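Local coordinates for protein NADH kinase POS5, mitochondrial (Saccharomyces cerevisiae, PDB 3AFO) that uses ATP to phosphorylate NADH, and less readily NAD(+), and is a key source of the cellular reductant NADPH and an antioxidant factor, at residues E61-T64 with H65-S69; E94-P97 with N98-H101. One frame throughout, in Å; residues are numbered along the deposited sequence.

Interaction 1 (E61-T64 with H65-S69); sequences EFIT and HLHES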
loop_
_atom_site.group_PDB
_atom_site.type_symbol
_atom_site.label_atom_id
_atom_site.label_comp_id
_atom_site.label_asym_id
_atom_site.label_seq_id
_atom_site.Cartn_x
_atom_site.Cartn_y
_atom_site.Cartn_z
ATOM N N GLU A 61 -10.209 18.106 -40.688
ATOM C CA GLU A 61 -10.874 19.330 -40.247
ATOM C C GLU A 61 -9.876 20.377 -39.735
ATOM O O GLU A 61 -10.044 21.585 -39.967
ATOM C CB GLU A 61 -11.921 18.988 -39.180
ATOM C CG GLU A 61 -12.803 20.141 -38.734
ATOM C CD GLU A 61 -13.765 19.749 -37.606
ATOM O OE1 GLU A 61 -14.046 18.543 -37.431
ATOM O OE2 GLU A 61 -14.242 20.656 -36.890
ATOM N N PHE A 62 -8.833 19.924 -39.044
ATOM C CA PHE A 62 -7.846 20.850 -38.523
ATOM C C PHE A 62 -7.015 21.470 -39.650
ATOM O O PHE A 62 -6.814 22.679 -39.683
ATOM C CB PHE A 62 -6.942 20.163 -37.492
ATOM C CG PHE A 62 -6.022 21.102 -36.783
ATOM C CD1 PHE A 62 -6.530 22.133 -36.004
ATOM C CD2 PHE A 62 -4.645 20.949 -36.879
ATOM C CE1 PHE A 62 -5.667 23.022 -35.326
ATOM C CE2 PHE A 62 -3.786 21.824 -36.210
ATOM C CZ PHE A 62 -4.301 22.863 -35.438
ATOM N N ILE A 63 -6.550 20.626 -40.565
ATOM C CA ILE A 63 -5.756 21.038 -41.721
ATOM C C ILE A 63 -6.538 21.992 -42.637
ATOM O O ILE A 63 -5.977 22.970 -43.147
ATOM C CB ILE A 63 -5.271 19.806 -42.513
ATOM C CG1 ILE A 63 -4.276 18.999 -41.668
ATOM C CG2 ILE A 63 -4.644 20.222 -43.857
ATOM C CD1 ILE A 63 -3.905 17.647 -42.239
ATOM N N THR A 64 -7.823 21.693 -42.835
ATOM C CA THR A 64 -8.745 22.570 -43.574
ATOM C C THR A 64 -8.784 23.963 -42.932
ATOM O O THR A 64 -8.605 24.978 -43.619
ATOM C CB THR A 64 -10.157 21.922 -43.711
ATOM O OG1 THR A 64 -10.051 20.721 -44.483
ATOM C CG2 THR A 64 -11.171 22.856 -44.403
ATOM N N HIS A 65 -8.960 24.007 -41.612
ATOM C CA HIS A 65 -8.920 25.263 -40.874
ATOM C C HIS A 65 -7.603 26.041 -41.043
ATOM O O HIS A 65 -7.624 27.252 -41.255
ATOM C CB HIS A 65 -9.217 25.030 -39.387
ATOM C CG HIS A 65 -9.012 26.243 -38.537
ATOM N ND1 HIS A 65 -9.777 27.383 -38.668
ATOM C CD2 HIS A 65 -8.137 26.490 -37.533
ATOM C CE1 HIS A 65 -9.375 28.282 -37.787
ATOM N NE2 HIS A 65 -8.385 27.763 -37.084
ATOM N N LEU A 66 -6.467 25.358 -40.934
ATOM C CA LEU A 66 -5.168 26.013 -41.105
ATOM C C LEU A 66 -5.027 26.608 -42.512
ATOM O O LEU A 66 -4.595 27.752 -42.678
ATOM C CB LEU A 66 -4.020 25.035 -40.823
ATOM C CG LEU A 66 -3.981 24.438 -39.405
ATOM C CD1 LEU A 66 -2.844 23.447 -39.265
ATOM C CD2 LEU A 66 -3.887 25.556 -38.356
ATOM N N HIS A 67 -5.417 25.819 -43.510
ATOM C CA HIS A 67 -5.322 26.233 -44.905
ATOM C C HIS A 67 -6.276 27.364 -45.241
ATOM O O HIS A 67 -5.965 28.202 -46.080
ATOM C CB HIS A 67 -5.557 25.056 -45.838
ATOM C CG HIS A 67 -4.406 24.107 -45.909
ATOM N ND1 HIS A 67 -4.499 22.878 -46.517
ATOM C CD2 HIS A 67 -3.137 24.203 -45.444
ATOM C CE1 HIS A 67 -3.335 22.259 -46.438
ATOM N NE2 HIS A 67 -2.492 23.041 -45.787
ATOM N N GLU A 68 -7.435 27.378 -44.595
ATOM C CA GLU A 68 -8.385 28.472 -44.764
ATOM C C GLU A 68 -7.925 29.752 -44.060
ATOM O O GLU A 68 -8.009 30.829 -44.634
ATOM C CB GLU A 68 -9.780 28.075 -44.274
ATOM C CG GLU A 68 -10.568 27.194 -45.247
ATOM C CD GLU A 68 -11.880 26.669 -44.662
ATOM O OE1 GLU A 68 -12.269 27.091 -43.551
ATOM O OE2 GLU A 68 -12.526 25.823 -45.321
ATOM N N SER A 69 -7.416 29.632 -42.832
ATOM C CA SER A 69 -7.243 30.812 -41.969
ATOM C C SER A 69 -5.823 31.338 -41.816
ATOM O O SER A 69 -5.641 32.499 -41.449
ATOM C CB SER A 69 -7.830 30.555 -40.583
ATOM O OG SER A 69 -9.237 30.634 -40.617
#
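I63 and H67 lie one helical turn apart, side by side. Followed outward, H67 begins with CB 3.4 Å from I63 O, the carbonyl oxygen that also accepts the main-chain N-H of H67. CG stays 3.4 Å from I63 O, which sits over one face of the imidazole. Farther out the isoleucine branch takes over: CE1 is 3.5 Å from I63 CG2, the methyl held over the ring in a CH-pi contact. I63 chi1 of -66° puts CG1 beside the backbone N and so leaves CG2 beside the carbonyl carbon, on the side of the next turn. ND1 of H67 probably hydrogen-bonds ND1 of H101. On the neighbouring stripe L66 lays CG over the F62 ring, 4.3 Å from its centroid, and brings CD1 to 3.6 Å from F62 CE2; branched and aromatic groups suit this buried side, facing I46 and V75. T64 and E68 suit the more open side, where T64 CG2 flanks the extended glutamate chain and T64 OG1 bonds back to V60 O. Four successive i to i+4 main-chain bonds make the alpha-helix, and its two unlike sides make it amphipathic: the crossover helix of the beta-alpha-beta unit 43-48, 53-69, 74-76.

Interaction 2 (E94-P97 with N98-H101); sequences ENDP and NRPH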
loop_
_atom_site.group_PDB
_atom_site.type_symbol
_atom_site.label_atom_id
_atom_site.label_comp_id
_atom_site.label_asym_id
_atom_site.label_seq_id
_atom_site.Cartn_x
_atom_site.Cartn_y
_atom_site.Cartn_z
ATOM N N GLU A 94 -10.392 27.818 -51.452
ATOM C CA GLU A 94 -11.117 28.987 -51.976
ATOM C C GLU A 94 -11.767 28.672 -53.315
ATOM O O GLU A 94 -11.807 29.520 -54.214
ATOM C CB GLU A 94 -10.171 30.187 -52.130
ATOM C CG GLU A 94 -9.615 30.730 -50.824
ATOM C CD GLU A 94 -10.396 31.918 -50.298
ATOM O OE1 GLU A 94 -10.626 31.976 -49.069
ATOM O OE2 GLU A 94 -10.779 32.797 -51.109
ATOM N N ASN A 95 -12.233 27.431 -53.449
ATOM C CA ASN A 95 -12.894 26.959 -54.658
ATOM C C ASN A 95 -12.043 27.053 -55.945
ATOM O O ASN A 95 -12.563 26.952 -57.062
ATOM C CB ASN A 95 -14.241 27.676 -54.813
ATOM C CG ASN A 95 -15.152 26.988 -55.796
ATOM O OD1 ASN A 95 -15.218 25.758 -55.843
ATOM N ND2 ASN A 95 -15.858 27.775 -56.597
ATOM N N ASP A 96 -10.733 27.219 -55.777
ATOM C CA ASP A 96 -9.807 27.380 -56.892
ATOM C C ASP A 96 -9.038 26.083 -57.136
ATOM O O ASP A 96 -8.180 25.719 -56.334
ATOM C CB ASP A 96 -8.834 28.524 -56.585
ATOM C CG ASP A 96 -7.904 28.856 -57.755
ATOM O OD1 ASP A 96 -7.757 28.045 -58.700
ATOM O OD2 ASP A 96 -7.297 29.949 -57.708
ATOM N N PRO A 97 -9.325 25.392 -58.259
ATOM C CA PRO A 97 -8.695 24.098 -58.584
ATOM C C PRO A 97 -7.184 24.169 -58.787
ATOM O O PRO A 97 -6.514 23.132 -58.792
ATOM C CB PRO A 97 -9.379 23.689 -59.897
ATOM C CG PRO A 97 -9.888 24.975 -60.476
ATOM C CD PRO A 97 -10.293 25.798 -59.296
ATOM N N ASN A 98 -6.652 25.375 -58.961
ATOM C CA ASN A 98 -5.208 25.558 -59.058
ATOM C C ASN A 98 -4.539 25.778 -57.708
ATOM O O ASN A 98 -3.330 26.005 -57.640
ATOM C CB ASN A 98 -4.869 26.681 -60.026
ATOM C CG ASN A 98 -5.018 26.255 -61.465
ATOM O OD1 ASN A 98 -6.033 26.533 -62.109
ATOM N ND2 ASN A 98 -4.019 25.541 -61.974
ATOM N N ARG A 99 -5.330 25.693 -56.639
ATOM C CA ARG A 99 -4.810 25.795 -55.275
ATOM C C ARG A 99 -5.225 24.573 -54.452
ATOM O O ARG A 99 -6.115 24.674 -53.604
ATOM C CB ARG A 99 -5.294 27.089 -54.609
ATOM C CG ARG A 99 -4.707 28.363 -55.222
ATOM C CD ARG A 99 -5.390 29.594 -54.674
ATOM N NE ARG A 99 -5.177 29.740 -53.236
ATOM C CZ ARG A 99 -5.967 30.445 -52.435
ATOM N NH1 ARG A 99 -7.027 31.068 -52.929
ATOM N NH2 ARG A 99 -5.699 30.528 -51.138
ATOM N N PRO A 100 -4.587 23.414 -54.703
ATOM C CA PRO A 100 -4.899 22.220 -53.918
ATOM C C PRO A 100 -4.367 22.324 -52.483
ATOM O O PRO A 100 -3.451 23.115 -52.209
ATOM C CB PRO A 100 -4.169 21.102 -54.670
ATOM C CG PRO A 100 -3.040 21.777 -55.354
ATOM C CD PRO A 100 -3.538 23.153 -55.708
ATOM N N HIS A 101 -4.958 21.547 -51.574
ATOM C CA HIS A 101 -4.405 21.393 -50.237
ATOM C C HIS A 101 -3.024 20.783 -50.380
ATOM O O HIS A 101 -2.862 19.762 -51.035
ATOM C CB HIS A 101 -5.301 20.482 -49.391
ATOM C CG HIS A 101 -6.639 21.076 -49.088
ATOM N ND1 HIS A 101 -6.849 21.920 -48.021
ATOM C CD2 HIS A 101 -7.830 20.965 -49.723
ATOM C CE1 HIS A 101 -8.116 22.301 -48.006
ATOM N NE2 HIS A 101 -8.729 21.738 -49.032
#
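With chi1 at -175°, D96 carries its carboxylate beside its own carbonyl carbon, leaning forward over the chain that follows; R99, its chain bent at chi3 (63°), turns its guanidinium back toward E94. The first torsion closes an Asx turn: N98 N donates to D96 OD1 at 2.9 Å, approaching from above the carboxylate plane. A second bond, between main-chain atoms, joins R99 N to D96 O, also at 2.9 Å, and completes a type I beta turn from D96 to R99. D96 thus grips the bend twice, once through its side chain and once through its carbonyl. P97 suits the second place of this turn, since its ring already fixes phi near the value needed and no N-H is lost there; N98, in the third place, presents its N-H to the aspartate.

R99 uses its aliphatic part against D96, CD standing 3.6 Å from D96 OD2, and the carboxylate and guanidinium planes are nearly perpendicular. At the far end NH1 packs against the methylenes of E94, 3.4 Å from both CB and CG, and CG comes at the guanidinium obliquely. E94 and R99 run alongside each other and point the same way, yet E94 OE2 is 4.5 Å from R99 NH1, beyond a salt bridge.

The chemistry therefore separates two roles. Main-chain N-H groups meet D96 OD1 and O and define the bend, and the N-H at OD1 would be expected to stabilise the negative form of the acid. The carboxylates and the guanidinium lie beyond salt-bridge distance, and any attraction is probably weakened by solvent on this exposed surface, so the bend probably owes more to the D96 bonds, through OD1 and O, and to proline.

From the N terminus, strand 43-48 leads into helix 53-69, where interaction 1 spans successive turns near the C-terminal end. The chain then forms strand 74-76 and helix 79-86 before entering the loop that interaction 2 bends just ahead of strand 101-105. The two are in series, neither nested nor crossed, and each closes only a few residues. Their centres lie 13 Å apart, and they meet through H67 and H101: the two ND1 atoms are 3.0 Å apart, a probable hydrogen bond, and the rings meet with their planes about 30° apart. This joins the crossover helix to the start of strand 101-105, within the ATP-NAD kinase N-terminal domain.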